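Local structure of catechol 1,2-dioxygenase (Acinetobacter sp., 1DMH) at residues I135-I140 against F283-F288; F141-K146 against L292-D297; V153-A158 against Y190-I195. The protein catalyses the intradiol cleavage of catechol by O2 to cis,cis-muconate, using one ferric ion per subunit, as a homodimer in the beta-ketoadipate pathway. All coordinates share one frame; numbering follows the deposited sequence.

Contact 1: residues I135-I140 against F283-F288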
loop_
_atom_site.group_PDB
_atom_site.type_symbol
_atom_site.label_atom_id
_atom_site.label_comp_id
_atom_site.label_asym_id
_atom_site.label_seq_id
_atom_site.Cartn_x
_atom_site.Cartn_y
_atom_site.Cartn_z
ATOM N N ILE A 135 -24.127 -0.891 -32.178
ATOM C CA ILE A 135 -24.527 0.492 -32.509
ATOM C C ILE A 135 -25.106 0.966 -31.165
ATOM O O ILE A 135 -26.103 0.413 -30.693
ATOM C CB ILE A 135 -25.675 0.551 -33.589
ATOM C CG1 ILE A 135 -25.206 -0.086 -34.896
ATOM C CG2 ILE A 135 -26.147 1.994 -33.825
ATOM C CD1 ILE A 135 -23.985 0.541 -35.464
ATOM N N LEU A 136 -24.483 1.959 -30.538
ATOM C CA LEU A 136 -24.954 2.441 -29.239
ATOM C C LEU A 136 -25.363 3.898 -29.442
ATOM O O LEU A 136 -24.598 4.703 -29.951
ATOM C CB LEU A 136 -23.815 2.359 -28.239
ATOM C CG LEU A 136 -23.952 2.355 -26.707
ATOM C CD1 LEU A 136 -22.757 3.140 -26.190
ATOM C CD2 LEU A 136 -25.246 2.926 -26.190
ATOM N N HIS A 137 -26.575 4.235 -29.048
ATOM C CA HIS A 137 -27.013 5.599 -29.237
ATOM C C HIS A 137 -28.022 6.012 -28.175
ATOM O O HIS A 137 -28.570 5.185 -27.446
ATOM C CB HIS A 137 -27.591 5.744 -30.655
ATOM C CG HIS A 137 -28.758 4.844 -30.933
ATOM N ND1 HIS A 137 -30.063 5.234 -30.733
ATOM C CD2 HIS A 137 -28.812 3.557 -31.357
ATOM C CE1 HIS A 137 -30.874 4.230 -31.023
ATOM N NE2 HIS A 137 -30.141 3.201 -31.404
ATOM N N GLY A 138 -28.240 7.312 -28.075
ATOM C CA GLY A 138 -29.181 7.801 -27.101
ATOM C C GLY A 138 -29.277 9.298 -27.172
ATOM O O GLY A 138 -28.696 9.928 -28.052
ATOM N N THR A 139 -30.021 9.863 -26.234
ATOM C CA THR A 139 -30.210 11.300 -26.172
ATOM C C THR A 139 -29.761 11.776 -24.800
ATOM O O THR A 139 -29.914 11.058 -23.814
ATOM C CB THR A 139 -31.713 11.674 -26.346
ATOM O OG1 THR A 139 -32.183 11.227 -27.627
ATOM C CG2 THR A 139 -31.907 13.199 -26.217
ATOM N N ILE A 140 -29.189 12.973 -24.738
ATOM C CA ILE A 140 -28.796 13.533 -23.455
ATOM C C ILE A 140 -29.849 14.590 -23.096
ATOM O O ILE A 140 -30.138 15.465 -23.901
ATOM C CB ILE A 140 -27.411 14.213 -23.521
ATOM C CG1 ILE A 140 -26.348 13.188 -23.925
ATOM C CG2 ILE A 140 -27.088 14.871 -22.162
ATOM C CD1 ILE A 140 -26.254 11.985 -22.973
ATOM N N PHE A 283 -25.680 -7.301 -36.193
ATOM C CA PHE A 283 -25.100 -6.421 -35.187
ATOM C C PHE A 283 -26.039 -6.314 -33.990
ATOM O O PHE A 283 -27.211 -6.717 -34.065
ATOM C CB PHE A 283 -24.871 -5.024 -35.803
ATOM C CG PHE A 283 -26.146 -4.291 -36.132
ATOM C CD1 PHE A 283 -26.836 -4.559 -37.310
ATOM C CD2 PHE A 283 -26.699 -3.386 -35.234
ATOM C CE1 PHE A 283 -28.065 -3.939 -37.594
ATOM C CE2 PHE A 283 -27.922 -2.758 -35.503
ATOM C CZ PHE A 283 -28.608 -3.040 -36.691
ATOM N N ALA A 284 -25.519 -5.776 -32.886
ATOM C CA ALA A 284 -26.316 -5.570 -31.683
ATOM C C ALA A 284 -26.620 -4.058 -31.562
ATOM O O ALA A 284 -25.841 -3.202 -32.010
ATOM C CB ALA A 284 -25.543 -6.055 -30.468
ATOM N N GLU A 285 -27.770 -3.732 -30.983
ATOM C CA GLU A 285 -28.133 -2.335 -30.774
ATOM C C GLU A 285 -28.534 -2.090 -29.313
ATOM O O GLU A 285 -29.287 -2.883 -28.720
ATOM C CB GLU A 285 -29.286 -1.911 -31.695
ATOM C CG GLU A 285 -29.795 -0.494 -31.430
ATOM C CD GLU A 285 -30.957 -0.113 -32.322
ATOM O OE1 GLU A 285 -31.857 -0.958 -32.523
ATOM O OE2 GLU A 285 -30.995 1.037 -32.808
ATOM N N MET A 286 -28.010 -1.007 -28.739
ATOM C CA MET A 286 -28.326 -0.592 -27.370
ATOM C C MET A 286 -28.673 0.890 -27.423
ATOM O O MET A 286 -28.005 1.671 -28.091
ATOM C CB MET A 286 -27.145 -0.789 -26.419
ATOM C CG MET A 286 -26.705 -2.241 -26.237
ATOM S SD MET A 286 -25.265 -2.450 -25.148
ATOM C CE MET A 286 -25.974 -2.107 -23.595
ATOM N N VAL A 287 -29.753 1.262 -26.751
ATOM C CA VAL A 287 -30.182 2.648 -26.689
ATOM C C VAL A 287 -30.042 3.026 -25.213
ATOM O O VAL A 287 -30.470 2.273 -24.346
ATOM C CB VAL A 287 -31.677 2.798 -27.097
ATOM C CG1 VAL A 287 -32.093 4.266 -27.062
ATOM C CG2 VAL A 287 -31.896 2.220 -28.466
ATOM N N PHE A 288 -29.422 4.155 -24.908
ATOM C CA PHE A 288 -29.315 4.553 -23.508
ATOM C C PHE A 288 -29.306 6.065 -23.436
ATOM O O PHE A 288 -28.399 6.708 -23.963
ATOM C CB PHE A 288 -28.044 4.006 -22.848
ATOM C CG PHE A 288 -27.986 4.268 -21.364
ATOM C CD1 PHE A 288 -28.971 3.755 -20.516
ATOM C CD2 PHE A 288 -26.990 5.067 -20.813
ATOM C CE1 PHE A 288 -28.970 4.039 -19.140
ATOM C CE2 PHE A 288 -26.985 5.352 -19.445
ATOM C CZ PHE A 288 -27.985 4.831 -18.614
#
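I135, L136 and H137 run beside E285, M286 and V287 as parallel neighbours in the mixed beta sheet of the intradiol dioxygenase domain. The ladder is regular: A284 O accepts from I135 N, I135 O from M286 N, M286 O from H137 N, and H137 O from F288 N.

On the face carrying I135, H137, E285 and V287, the polar pair H137 and E285 adds a side-chain link. H137 NE2 donates to E285 OE2 at 2.7 Å, with the oxygen near the ring plane. OE2 is met on its anti side, NE2 standing well out of the carboxylate plane, which is turned 51° from the imidazole. E285 reaches this spot by an extended chain, CG anti to the backbone N (chi1 175°), while H137 sets its ring between its own N and carbonyl carbon (chi1 60°). V287 CG2 approaches H137 CE1 obliquely at 3.4 Å, the compact branched side chain packing against the imidazole. At the strand start, I135 CG1 packs 3.6 Å from F283 CD2.

The other face is apolar. L136 CD2 approaches M286 CB at 4.2 Å; the end of M286 leads away from L136, and its side chain packs on V263 and A265 of strand 262-268. L136 also packs on Y190 and V192 of strand 189-195, the neighbour on its other edge, and its side chain is near catechol-binding I225. In the second shell H268 stacks on F283 and makes a weak bond to E285 OE1. Where G138 follows, its CA points a hydrogen straight at F288 O, 3.4 Å away.

Contact 2: residues F141-K146 against L292-D297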
loop_
_atom_site.group_PDB
_atom_site.type_symbol
_atom_site.label_atom_id
_atom_site.label_comp_id
_atom_site.label_asym_id
_atom_site.label_seq_id
_atom_site.Cartn_x
_atom_site.Cartn_y
_atom_site.Cartn_z
ATOM N N PHE A 141 -30.424 14.503 -21.900
ATOM C CA PHE A 141 -31.426 15.469 -21.447
ATOM C C PHE A 141 -30.907 16.385 -20.348
ATOM O O PHE A 141 -30.198 15.923 -19.454
ATOM C CB PHE A 141 -32.657 14.752 -20.918
ATOM C CG PHE A 141 -33.376 13.948 -21.949
ATOM C CD1 PHE A 141 -34.259 14.565 -22.834
ATOM C CD2 PHE A 141 -33.194 12.576 -22.036
ATOM C CE1 PHE A 141 -34.956 13.825 -23.788
ATOM C CE2 PHE A 141 -33.893 11.819 -22.990
ATOM C CZ PHE A 141 -34.773 12.449 -23.863
ATOM N N ASP A 142 -31.262 17.673 -20.406
ATOM C CA ASP A 142 -30.842 18.609 -19.369
ATOM C C ASP A 142 -31.697 18.404 -18.131
ATOM O O ASP A 142 -32.580 17.533 -18.102
ATOM C CB ASP A 142 -30.926 20.078 -19.820
ATOM C CG ASP A 142 -32.349 20.541 -20.162
ATOM O OD1 ASP A 142 -33.350 20.010 -19.635
ATOM O OD2 ASP A 142 -32.456 21.500 -20.944
ATOM N N ALA A 143 -31.441 19.203 -17.103
ATOM C CA ALA A 143 -32.183 19.049 -15.870
ATOM C C ALA A 143 -33.695 19.247 -16.029
ATOM O O ALA A 143 -34.461 18.827 -15.157
ATOM C CB ALA A 143 -31.626 19.983 -14.804
ATOM N N ASP A 144 -34.134 19.860 -17.131
ATOM C CA ASP A 144 -35.569 20.077 -17.340
ATOM C C ASP A 144 -36.250 18.983 -18.155
ATOM O O ASP A 144 -37.468 19.008 -18.325
ATOM C CB ASP A 144 -35.831 21.418 -18.032
ATOM C CG ASP A 144 -35.339 22.594 -17.217
ATOM O OD1 ASP A 144 -35.597 22.617 -15.999
ATOM O OD2 ASP A 144 -34.706 23.500 -17.796
ATOM N N GLY A 145 -35.476 18.030 -18.661
ATOM C CA GLY A 145 -36.072 16.972 -19.457
ATOM C C GLY A 145 -36.073 17.316 -20.938
ATOM O O GLY A 145 -36.807 16.713 -21.732
ATOM N N LYS A 146 -35.238 18.280 -21.312
ATOM C CA LYS A 146 -35.130 18.727 -22.694
ATOM C C LYS A 146 -33.820 18.244 -23.316
ATOM O O LYS A 146 -32.778 18.269 -22.658
ATOM C CB LYS A 146 -35.211 20.257 -22.720
ATOM C CG LYS A 146 -36.479 20.760 -22.039
ATOM C CD LYS A 146 -36.560 22.281 -21.849
ATOM C CE LYS A 146 -37.877 22.625 -21.099
ATOM N NZ LYS A 146 -38.111 24.091 -20.857
ATOM N N LEU A 292 -29.170 14.743 -17.004
ATOM C CA LEU A 292 -28.236 15.451 -16.130
ATOM C C LEU A 292 -28.875 16.290 -15.006
ATOM O O LEU A 292 -30.061 16.616 -15.047
ATOM C CB LEU A 292 -27.337 16.351 -16.985
ATOM C CG LEU A 292 -26.504 15.743 -18.116
ATOM C CD1 LEU A 292 -25.657 16.845 -18.714
ATOM C CD2 LEU A 292 -25.601 14.624 -17.599
ATOM N N THR A 293 -28.078 16.618 -13.994
ATOM C CA THR A 293 -28.557 17.443 -12.895
ATOM C C THR A 293 -27.846 18.803 -12.960
ATOM O O THR A 293 -26.720 18.927 -13.470
ATOM C CB THR A 293 -28.300 16.776 -11.522
ATOM O OG1 THR A 293 -26.902 16.525 -11.368
ATOM C CG2 THR A 293 -29.034 15.451 -11.418
ATOM N N ARG A 294 -28.533 19.826 -12.456
ATOM C CA ARG A 294 -28.013 21.187 -12.437
ATOM C C ARG A 294 -26.964 21.383 -11.352
ATOM O O ARG A 294 -26.936 20.650 -10.353
ATOM C CB ARG A 294 -29.136 22.197 -12.163
ATOM C CG ARG A 294 -30.050 22.536 -13.315
ATOM C CD ARG A 294 -30.784 23.839 -12.976
ATOM N NE ARG A 294 -31.564 24.354 -14.098
ATOM C CZ ARG A 294 -32.719 23.838 -14.515
ATOM N NH1 ARG A 294 -33.239 22.778 -13.897
ATOM N NH2 ARG A 294 -33.364 24.391 -15.540
ATOM N N LEU A 295 -26.124 22.395 -11.551
ATOM C CA LEU A 295 -25.087 22.753 -10.593
ATOM C C LEU A 295 -25.786 23.144 -9.291
ATOM O O LEU A 295 -26.971 23.476 -9.290
ATOM C CB LEU A 295 -24.259 23.931 -11.112
ATOM C CG LEU A 295 -23.414 23.667 -12.356
ATOM C CD1 LEU A 295 -22.759 24.955 -12.795
ATOM C CD2 LEU A 295 -22.354 22.608 -12.062
ATOM N N VAL A 296 -25.053 23.088 -8.185
ATOM C CA VAL A 296 -25.616 23.427 -6.888
ATOM C C VAL A 296 -24.953 24.732 -6.472
ATOM O O VAL A 296 -23.748 24.776 -6.225
ATOM C CB VAL A 296 -25.340 22.294 -5.858
ATOM C CG1 VAL A 296 -25.879 22.676 -4.501
ATOM C CG2 VAL A 296 -25.987 21.011 -6.330
ATOM N N ASP A 297 -25.757 25.790 -6.429
ATOM C CA ASP A 297 -25.290 27.135 -6.105
ATOM C C ASP A 297 -24.079 27.492 -6.962
ATOM O O ASP A 297 -23.041 27.950 -6.460
ATOM C CB ASP A 297 -24.964 27.272 -4.610
ATOM C CG ASP A 297 -26.195 27.042 -3.712
ATOM O OD1 ASP A 297 -27.272 27.659 -3.959
ATOM O OD2 ASP A 297 -26.074 26.248 -2.744
#
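R294 crosses to A143 and D144, tying the loop that follows strand 283-291 to the turn between strands 133-141 and 152-157. From CB its chain runs extended to NE, and a turn at the last torsion (chi4 75°) sets the guanidinium. CG, the first atom to touch, lies 3.3 Å from A143 CB, a tight contact where the small methyl lets the arginine chain pass. At the tip both terminal nitrogens converge end-on on a single carboxylate oxygen that lies in the guanidinium plane: NH2 donates to D144 OD1 at 2.9 Å on the syn side, somewhat out of the carboxylate plane, and NH1, from above that plane, at 3.2 Å. Both use the same face of the carboxylate, whose plane is turned 54° from the guanidinium. NH2 also makes a weak bond to D144 OD2, completing the salt bridge. A short acid on an exposed turn suits a long arginine on the facing loop.

Deeper in, L292 N donates to F141 O at 2.9 Å, and H234 holds A143 N.

D142 OD1 accepts from D144 N at 2.6 Å and from K146 N, from opposite faces of its plane. G145 takes a positive phi (92°), which glycine tolerates easily. The reversal from D142 to G145 is thus a type I beta turn with an Asx turn built on its first residue.

Contact 3: residues V153-A158 against Y190-I195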
loop_
_atom_site.group_PDB
_atom_site.type_symbol
_atom_site.label_atom_id
_atom_site.label_comp_id
_atom_site.label_asym_id
_atom_site.label_seq_id
_atom_site.Cartn_x
_atom_site.Cartn_y
_atom_site.Cartn_z
ATOM N N VAL A 153 -20.173 13.679 -24.348
ATOM C CA VAL A 153 -20.357 12.315 -23.888
ATOM C C VAL A 153 -19.043 11.567 -24.090
ATOM O O VAL A 153 -18.578 11.438 -25.226
ATOM C CB VAL A 153 -21.466 11.598 -24.704
ATOM C CG1 VAL A 153 -21.682 10.180 -24.169
ATOM C CG2 VAL A 153 -22.779 12.397 -24.645
ATOM N N GLU A 154 -18.432 11.101 -23.002
ATOM C CA GLU A 154 -17.197 10.340 -23.109
ATOM C C GLU A 154 -17.472 8.871 -22.808
ATOM O O GLU A 154 -18.014 8.545 -21.764
ATOM C CB GLU A 154 -16.156 10.873 -22.142
ATOM C CG GLU A 154 -15.844 12.319 -22.399
ATOM C CD GLU A 154 -14.755 12.835 -21.490
ATOM O OE1 GLU A 154 -13.611 12.347 -21.585
ATOM O OE2 GLU A 154 -15.055 13.726 -20.678
ATOM N N ILE A 155 -17.079 8.002 -23.736
ATOM C CA ILE A 155 -17.309 6.573 -23.625
ATOM C C ILE A 155 -16.023 5.773 -23.750
ATOM O O ILE A 155 -15.169 6.078 -24.584
ATOM C CB ILE A 155 -18.269 6.110 -24.738
ATOM C CG1 ILE A 155 -19.514 7.009 -24.730
ATOM C CG2 ILE A 155 -18.652 4.642 -24.542
ATOM C CD1 ILE A 155 -20.574 6.572 -25.687
ATOM N N TRP A 156 -15.862 4.758 -22.914
ATOM C CA TRP A 156 -14.685 3.913 -23.030
ATOM C C TRP A 156 -15.109 2.541 -22.569
ATOM O O TRP A 156 -15.974 2.426 -21.704
ATOM C CB TRP A 156 -13.479 4.490 -22.235
ATOM C CG TRP A 156 -13.510 4.532 -20.704
ATOM C CD1 TRP A 156 -12.866 3.679 -19.844
ATOM C CD2 TRP A 156 -14.171 5.503 -19.881
ATOM N NE1 TRP A 156 -13.085 4.062 -18.539
ATOM C CE2 TRP A 156 -13.882 5.178 -18.533
ATOM C CE3 TRP A 156 -14.982 6.621 -20.152
ATOM C CZ2 TRP A 156 -14.375 5.924 -17.458
ATOM C CZ3 TRP A 156 -15.478 7.366 -19.084
ATOM C CH2 TRP A 156 -15.169 7.011 -17.751
ATOM N N HIS A 157 -14.549 1.501 -23.175
ATOM C CA HIS A 157 -14.913 0.131 -22.810
ATOM C C HIS A 157 -13.862 -0.871 -23.272
ATOM O O HIS A 157 -12.927 -0.512 -23.984
ATOM C CB HIS A 157 -16.290 -0.213 -23.391
ATOM C CG HIS A 157 -16.323 -0.300 -24.893
ATOM N ND1 HIS A 157 -15.944 -1.433 -25.590
ATOM C CD2 HIS A 157 -16.710 0.603 -25.831
ATOM C CE1 HIS A 157 -16.097 -1.222 -26.888
ATOM N NE2 HIS A 157 -16.561 0.006 -27.061
ATOM N N ALA A 158 -14.024 -2.124 -22.860
ATOM C CA ALA A 158 -13.079 -3.191 -23.190
ATOM C C ALA A 158 -13.417 -3.930 -24.490
ATOM O O ALA A 158 -14.502 -3.749 -25.046
ATOM C CB ALA A 158 -13.019 -4.192 -22.020
ATOM N N TYR A 190 -26.294 11.241 -29.427
ATOM C CA TYR A 190 -24.940 10.733 -29.646
ATOM C C TYR A 190 -25.156 9.354 -30.249
ATOM O O TYR A 190 -26.163 8.692 -29.980
ATOM C CB TYR A 190 -24.160 10.631 -28.324
ATOM C CG TYR A 190 -24.635 9.529 -27.384
ATOM C CD1 TYR A 190 -25.701 9.742 -26.505
ATOM C CD2 TYR A 190 -24.052 8.268 -27.410
ATOM C CE1 TYR A 190 -26.181 8.721 -25.677
ATOM C CE2 TYR A 190 -24.521 7.240 -26.586
ATOM C CZ TYR A 190 -25.585 7.472 -25.721
ATOM O OH TYR A 190 -26.059 6.455 -24.916
ATOM N N ARG A 191 -24.244 8.928 -31.095
ATOM C CA ARG A 191 -24.383 7.628 -31.691
ATOM C C ARG A 191 -22.993 7.126 -31.977
ATOM O O ARG A 191 -22.154 7.866 -32.499
ATOM C CB ARG A 191 -25.186 7.736 -32.978
ATOM C CG ARG A 191 -25.362 6.426 -33.714
ATOM C CD ARG A 191 -26.150 6.660 -34.986
ATOM N NE ARG A 191 -26.083 5.525 -35.910
ATOM C CZ ARG A 191 -26.984 4.544 -35.981
ATOM N NH1 ARG A 191 -28.062 4.570 -35.188
ATOM N NH2 ARG A 191 -26.816 3.548 -36.867
ATOM N N VAL A 192 -22.710 5.890 -31.592
ATOM C CA VAL A 192 -21.396 5.360 -31.882
ATOM C C VAL A 192 -21.498 3.978 -32.429
ATOM O O VAL A 192 -22.469 3.269 -32.171
ATOM C CB VAL A 192 -20.478 5.283 -30.640
ATOM C CG1 VAL A 192 -20.233 6.630 -30.131
ATOM C CG2 VAL A 192 -21.107 4.422 -29.559
ATOM N N ARG A 193 -20.503 3.619 -33.223
ATOM C CA ARG A 193 -20.408 2.271 -33.737
ATOM C C ARG A 193 -19.151 1.704 -33.034
ATOM O O ARG A 193 -18.075 2.313 -33.077
ATOM C CB ARG A 193 -20.227 2.256 -35.259
ATOM C CG ARG A 193 -19.802 0.881 -35.737
ATOM C CD ARG A 193 -19.697 0.745 -37.245
ATOM N NE ARG A 193 -19.072 -0.541 -37.523
ATOM C CZ ARG A 193 -18.977 -1.093 -38.725
ATOM N NH1 ARG A 193 -19.470 -0.468 -39.771
ATOM N NH2 ARG A 193 -18.398 -2.278 -38.866
ATOM N N THR A 194 -19.294 0.566 -32.357
ATOM C CA THR A 194 -18.157 -0.035 -31.678
ATOM C C THR A 194 -18.402 -1.556 -31.639
ATOM O O THR A 194 -19.042 -2.089 -32.554
ATOM C CB THR A 194 -18.006 0.559 -30.264
ATOM O OG1 THR A 194 -16.801 0.071 -29.676
ATOM C CG2 THR A 194 -19.193 0.207 -29.387
ATOM N N ILE A 195 -17.869 -2.262 -30.641
ATOM C CA ILE A 195 -18.137 -3.697 -30.528
ATOM C C ILE A 195 -18.625 -3.990 -29.104
ATOM O O ILE A 195 -18.389 -3.193 -28.188
ATOM C CB ILE A 195 -16.876 -4.583 -30.803
ATOM C CG1 ILE A 195 -15.764 -4.227 -29.822
ATOM C CG2 ILE A 195 -16.403 -4.422 -32.247
ATOM C CD1 ILE A 195 -14.572 -5.152 -29.900
#
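H157 and T194 make the polar link between strands 152-157 and 189-195, whose segment axes lie 9.5 Å apart and so face each other across a side-chain-filled interior, as in the beta sandwich characteristic of intradiol dioxygenases. H157 NE2 and T194 OG1 are 2.6 Å apart, a short hydrogen bond in which either could be the donor. The hydroxyl lies at the ring edge, in its plane, and the two side chains come from opposite directions. T194 presents OG1 by setting it anti to the backbone N (chi1 -173°). The other ring nitrogen, H157 ND1, donates to A158 O at 2.8 Å. H157 CE1 also passes 3.3 Å from I195 O.

Apolar contacts fill the rest of the interface. I155 CD1 meets Y190 CE2 at 4.1 Å, the side chains crossing at about a right angle, and the same methyl lies 4.5 Å from V192 CG1. Nearer the other end V153 CG2 approaches Y190 CB at 4.3 Å, while its CG1 sits over one face of the tyrosine ring. Branched aliphatic side chains suit these inward positions, and Y190 adds a large flat surface whose hydroxyl bonds to F288 O and Y227 OH.

The iron site is close by: the H157 side chain is about 7 Å from the ferric ion and about 5 Å from that of the iron ligand Y164. I155 packs on I225, a catechol-binding residue of strand 220-230. With ND1 bonded to A158 O and NE2 to T194 OG1, the buried imidazole has both its nitrogens satisfied and its rotation fixed.

Overall arrangement
From the N terminus the chain passes through the helical zipper before entering the dioxygenase domain. Strand 133-141 supplies 135-140, and its end with the following loop supplies 141-146, the first segments of contacts 1 and 2. Contact 3 closes the shortest loop, between 153-158 and 190-195, and is nested within the loops closed by the other two. After strands 220-230, 237-243 and 262-268, the chain returns with 283-288 and then 292-297, completing contacts 1 and 2, whose segments alternate and so cross. Contacts 1 and 3 meet where strands 133-141 and 189-195 are sheet neighbours. Contact 2 joins the loops that leave the two strands paired in contact 1.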